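Local structure of dehydrogenase (Sinorhizobium meliloti, 3UOE) at residues 197-211 with 233-245. The protein probably acts as an oxidoreductase, as a member of the LDH2/MDH2 (malate/L-lactate dehydrogenase) family. Numbering follows the deposited sequence.
Sequences LATSIVSMGKINNHA and PHAAQAGAIAPFG
Ile-241 is the apolar centre of this contact, a branched side chain with a different pair of neighbours for each arm. Its CG2, anti to the backbone N, packs on Val-202 CG1 and on Ile-201 CG2, whose side chain borders solvent, while CD1 meets Met-204 CE at 3.6 Å. Ile-207 approaches tip to tip, CD1 lying 3.8 Å from Ile-241 CG1. Methionine (here selenomethionine) suits position 204 because bends at chi2 and chi3 of its flexible chain bring CE there. Small residues let the helices close in: Ala-236 CB lies 4.0 Å from Ile-207 CG2, and Ala-211 fits against the Pro-233 ring.

The rim is more exposed and polar. There Gln-237 NE2 donates to Asn-208 OD1 (2.6 Å), nearly within its own amide plane but from above the acceptor's, and exposed His-234 takes Ala-211 CB over a ring face, a CH-pi contact.

Farther along, a single beta bridge pairs Ser-200 with Pro-243 through Ile-201 N to Ala-242 O (2.8 Å) and Phe-244 N to Thr-199 O (3.0 Å). The flat Phe-244 ring turns its edge to Thr-199 O and packs on Lys-248 of the second subunit. The contact thus runs from strand 193-197, outermost in the large sheet within this chain, to roughly antiparallel 204-211 and 233-237 (142° apart), where Ala-236 packs on Ala-222 of strand 222-223.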
loop_
_atom_site.group_PDB
_atom_site.type_symbol
_atom_site.label_atom_id
_atom_site.label_comp_id
_atom_site.label_asym_id
_atom_site.label_seq_id
_atom_site.Cartn_x
_atom_site.Cartn_y
_atom_site.Cartn_z
ATOM N N LEU A 197 -7.775 -0.848 4.755
ATOM C CA LEU A 197 -8.602 -0.367 3.662
ATOM C C LEU A 197 -8.665 -1.328 2.488
ATOM O O LEU A 197 -7.656 -1.885 2.062
ATOM C CB LEU A 197 -8.089 0.984 3.195
ATOM C CG LEU A 197 -6.675 0.914 2.646
ATOM C CD1 LEU A 197 -6.709 1.081 1.145
ATOM C CD2 LEU A 197 -5.848 2.005 3.281
ATOM N N ALA A 198 -9.875 -1.524 1.982
ATOM C CA ALA A 198 -10.068 -2.238 0.739
ATOM C C ALA A 198 -9.652 -1.304 -0.380
ATOM O O ALA A 198 -9.878 -0.090 -0.308
ATOM C CB ALA A 198 -11.529 -2.647 0.572
ATOM N N THR A 199 -9.037 -1.868 -1.411
ATOM C CA THR A 199 -8.682 -1.083 -2.581
ATOM C C THR A 199 -9.875 -0.971 -3.524
ATOM O O THR A 199 -9.806 -0.282 -4.546
ATOM C CB THR A 199 -7.454 -1.680 -3.298
ATOM O OG1 THR A 199 -7.648 -3.084 -3.486
ATOM C CG2 THR A 199 -6.211 -1.476 -2.451
ATOM N N SER A 200 -10.966 -1.658 -3.188
ATOM C CA SER A 200 -12.229 -1.440 -3.884
ATOM C C SER A 200 -12.969 -0.287 -3.204
ATOM O O SER A 200 -12.695 0.043 -2.051
ATOM C CB SER A 200 -13.087 -2.704 -3.897
ATOM O OG SER A 200 -13.336 -3.168 -2.581
ATOM N N ILE A 201 -13.896 0.333 -3.920
ATOM C CA ILE A 201 -14.590 1.492 -3.384
ATOM C C ILE A 201 -15.556 1.072 -2.276
ATOM O O ILE A 201 -15.899 1.865 -1.393
ATOM C CB ILE A 201 -15.367 2.230 -4.481
ATOM C CG1 ILE A 201 -15.851 3.587 -3.968
ATOM C CG2 ILE A 201 -16.529 1.378 -4.974
ATOM C CD1 ILE A 201 -16.513 4.420 -5.034
ATOM N N VAL A 202 -15.991 -0.182 -2.342
ATOM C CA VAL A 202 -16.846 -0.758 -1.320
ATOM C C VAL A 202 -16.585 -2.258 -1.249
ATOM O O VAL A 202 -16.033 -2.844 -2.188
ATOM C CB VAL A 202 -18.340 -0.485 -1.614
ATOM C CG1 VAL A 202 -18.833 -1.334 -2.774
ATOM C CG2 VAL A 202 -19.168 -0.744 -0.389
ATOM N N SER A 203 -16.967 -2.867 -0.131
ATOM C CA SER A 203 -16.882 -4.315 0.035
ATOM C C SER A 203 -18.046 -5.035 -0.660
ATOM O O SER A 203 -19.140 -4.497 -0.771
ATOM C CB SER A 203 -16.888 -4.665 1.522
ATOM O OG SER A 203 -16.775 -6.069 1.714
HETATM N N MSE A 204 -17.815 -6.257 -1.127
HETATM C CA MSE A 204 -18.916 -7.053 -1.668
HETATM C C MSE A 204 -19.805 -7.477 -0.505
HETATM O O MSE A 204 -21.034 -7.575 -0.639
HETATM C CB MSE A 204 -18.397 -8.275 -2.418
HETATM C CG MSE A 204 -19.479 -9.086 -3.118
HETATM SE SE MSE A 204 -20.654 -8.018 -4.278
HETATM C CE MSE A 204 -19.628 -7.987 -5.947
ATOM N N GLY A 205 -19.171 -7.717 0.643
ATOM C CA GLY A 205 -19.895 -7.991 1.868
ATOM C C GLY A 205 -20.964 -6.947 2.131
ATOM O O GLY A 205 -22.095 -7.287 2.475
ATOM N N LYS A 206 -20.611 -5.675 1.960
ATOM C CA LYS A 206 -21.561 -4.585 2.165
ATOM C C LYS A 206 -22.648 -4.583 1.101
ATOM O O LYS A 206 -23.796 -4.247 1.380
ATOM C CB LYS A 206 -20.856 -3.230 2.179
ATOM C CG LYS A 206 -21.788 -2.073 2.486
ATOM C CD LYS A 206 -21.119 -0.751 2.231
ATOM C CE LYS A 206 -20.107 -0.423 3.311
ATOM N NZ LYS A 206 -20.784 0.044 4.552
ATOM N N ILE A 207 -22.291 -4.953 -0.122
ATOM C CA ILE A 207 -23.287 -5.006 -1.173
ATOM C C ILE A 207 -24.277 -6.135 -0.895
ATOM O O ILE A 207 -25.474 -5.977 -1.107
ATOM C CB ILE A 207 -22.654 -5.144 -2.578
ATOM C CG1 ILE A 207 -22.102 -3.795 -3.041
ATOM C CG2 ILE A 207 -23.678 -5.655 -3.593
ATOM C CD1 ILE A 207 -21.356 -3.872 -4.360
ATOM N N ASN A 208 -23.768 -7.260 -0.403
ATOM C CA ASN A 208 -24.612 -8.401 -0.058
ATOM C C ASN A 208 -25.623 -8.008 1.004
ATOM O O ASN A 208 -26.800 -8.353 0.909
ATOM C CB ASN A 208 -23.769 -9.576 0.436
ATOM C CG ASN A 208 -22.883 -10.154 -0.650
ATOM O OD1 ASN A 208 -23.087 -9.899 -1.837
ATOM N ND2 ASN A 208 -21.893 -10.929 -0.251
ATOM N N ASN A 209 -25.152 -7.265 2.001
ATOM C CA ASN A 209 -26.017 -6.725 3.037
ATOM C C ASN A 209 -27.124 -5.850 2.452
ATOM O O ASN A 209 -28.268 -5.904 2.909
ATOM C CB ASN A 209 -25.205 -5.955 4.079
ATOM C CG ASN A 209 -26.082 -5.261 5.107
ATOM O OD1 ASN A 209 -26.606 -4.168 4.860
ATOM N ND2 ASN A 209 -26.241 -5.889 6.273
ATOM N N HIS A 210 -26.800 -5.055 1.436
ATOM C CA HIS A 210 -27.840 -4.314 0.737
ATOM C C HIS A 210 -28.816 -5.243 0.011
ATOM O O HIS A 210 -30.035 -5.113 0.158
ATOM C CB HIS A 210 -27.243 -3.306 -0.239
ATOM C CG HIS A 210 -26.747 -2.054 0.415
ATOM N ND1 HIS A 210 -27.262 -0.808 0.126
ATOM C CD2 HIS A 210 -25.781 -1.857 1.342
ATOM C CE1 HIS A 210 -26.629 0.104 0.843
ATOM N NE2 HIS A 210 -25.727 -0.507 1.590
ATOM N N ALA A 211 -28.284 -6.170 -0.782
ATOM C CA ALA A 211 -29.134 -7.107 -1.514
ATOM C C ALA A 211 -30.082 -7.783 -0.533
ATOM O O ALA A 211 -31.288 -7.874 -0.771
ATOM C CB ALA A 211 -28.287 -8.154 -2.247
ATOM N N PRO A 233 -28.497 -3.946 -6.086
ATOM C CA PRO A 233 -27.476 -4.741 -5.391
ATOM C C PRO A 233 -27.393 -6.170 -5.907
ATOM O O PRO A 233 -26.299 -6.747 -5.932
ATOM C CB PRO A 233 -27.954 -4.723 -3.926
ATOM C CG PRO A 233 -29.416 -4.410 -4.020
ATOM C CD PRO A 233 -29.494 -3.417 -5.139
ATOM N N HIS A 234 -28.528 -6.736 -6.300
ATOM C CA HIS A 234 -28.541 -8.082 -6.864
ATOM C C HIS A 234 -27.821 -8.106 -8.204
ATOM O O HIS A 234 -27.143 -9.075 -8.533
ATOM C CB HIS A 234 -29.971 -8.608 -7.021
ATOM C CG HIS A 234 -30.722 -8.690 -5.731
ATOM N ND1 HIS A 234 -30.487 -9.675 -4.796
ATOM C CD2 HIS A 234 -31.691 -7.899 -5.213
ATOM C CE1 HIS A 234 -31.284 -9.491 -3.758
ATOM N NE2 HIS A 234 -32.021 -8.419 -3.985
ATOM N N ALA A 235 -27.983 -7.044 -8.980
ATOM C CA ALA A 235 -27.248 -6.910 -10.228
ATOM C C ALA A 235 -25.756 -6.778 -9.898
ATOM O O ALA A 235 -24.923 -7.537 -10.388
ATOM C CB ALA A 235 -27.750 -5.692 -11.024
ATOM N N ALA A 236 -25.434 -5.818 -9.036
ATOM C CA ALA A 236 -24.065 -5.632 -8.570
ATOM C C ALA A 236 -23.404 -6.947 -8.151
ATOM O O ALA A 236 -22.236 -7.171 -8.447
ATOM C CB ALA A 236 -24.030 -4.614 -7.423
ATOM N N GLN A 237 -24.149 -7.816 -7.465
ATOM C CA GLN A 237 -23.585 -9.069 -6.970
ATOM C C GLN A 237 -22.996 -9.887 -8.118
ATOM O O GLN A 237 -21.976 -10.555 -7.966
ATOM C CB GLN A 237 -24.632 -9.894 -6.205
ATOM C CG GLN A 237 -24.888 -9.425 -4.765
ATOM C CD GLN A 237 -25.811 -10.365 -3.981
ATOM O OE1 GLN A 237 -26.811 -10.844 -4.500
ATOM N NE2 GLN A 237 -25.472 -10.619 -2.723
ATOM N N ALA A 238 -23.644 -9.818 -9.270
ATOM C CA ALA A 238 -23.210 -10.578 -10.428
ATOM C C ALA A 238 -22.336 -9.729 -11.340
ATOM O O ALA A 238 -21.943 -10.176 -12.425
ATOM C CB ALA A 238 -24.421 -11.112 -11.192
ATOM N N GLY A 239 -22.031 -8.507 -10.899
ATOM C CA GLY A 239 -21.292 -7.564 -11.719
ATOM C C GLY A 239 -19.860 -7.342 -11.268
ATOM O O GLY A 239 -19.122 -8.291 -11.020
ATOM N N ALA A 240 -19.471 -6.074 -11.160
ATOM C CA ALA A 240 -18.126 -5.719 -10.735
ATOM C C ALA A 240 -18.110 -4.391 -9.981
ATOM O O ALA A 240 -18.857 -3.461 -10.297
ATOM C CB ALA A 240 -17.155 -5.692 -11.928
ATOM N N ILE A 241 -17.255 -4.325 -8.968
ATOM C CA ILE A 241 -17.154 -3.166 -8.109
ATOM C C ILE A 241 -16.020 -2.306 -8.627
ATOM O O ILE A 241 -15.051 -2.821 -9.180
ATOM C CB ILE A 241 -16.878 -3.596 -6.645
ATOM C CG1 ILE A 241 -18.050 -4.423 -6.105
ATOM C CG2 ILE A 241 -16.633 -2.390 -5.755
ATOM C CD1 ILE A 241 -17.744 -5.171 -4.807
ATOM N N ALA A 242 -16.152 -0.994 -8.467
ATOM C CA ALA A 242 -15.100 -0.068 -8.876
ATOM C C ALA A 242 -13.974 -0.035 -7.843
ATOM O O ALA A 242 -14.195 -0.316 -6.664
ATOM C CB ALA A 242 -15.673 1.332 -9.085
ATOM N N PRO A 243 -12.755 0.285 -8.291
ATOM C CA PRO A 243 -11.645 0.543 -7.373
ATOM C C PRO A 243 -11.896 1.876 -6.686
ATOM O O PRO A 243 -12.603 2.712 -7.239
ATOM C CB PRO A 243 -10.452 0.699 -8.321
ATOM C CG PRO A 243 -11.090 1.221 -9.598
ATOM C CD PRO A 243 -12.333 0.381 -9.698
ATOM N N PHE A 244 -11.331 2.085 -5.505
ATOM C CA PHE A 244 -11.382 3.414 -4.905
ATOM C C PHE A 244 -10.265 4.230 -5.533
ATOM O O PHE A 244 -9.325 3.664 -6.083
ATOM C CB PHE A 244 -11.175 3.344 -3.393
ATOM C CG PHE A 244 -9.760 3.578 -2.975
ATOM C CD1 PHE A 244 -8.818 2.571 -3.097
ATOM C CD2 PHE A 244 -9.368 4.812 -2.468
ATOM C CE1 PHE A 244 -7.505 2.785 -2.717
ATOM C CE2 PHE A 244 -8.065 5.036 -2.086
ATOM C CZ PHE A 244 -7.126 4.020 -2.205
ATOM N N GLY A 245 -10.373 5.551 -5.469
ATOM C CA GLY A 245 -9.294 6.419 -5.904
ATOM C C GLY A 245 -8.908 6.265 -7.362
ATOM O O GLY A 245 -7.766 6.512 -7.727
#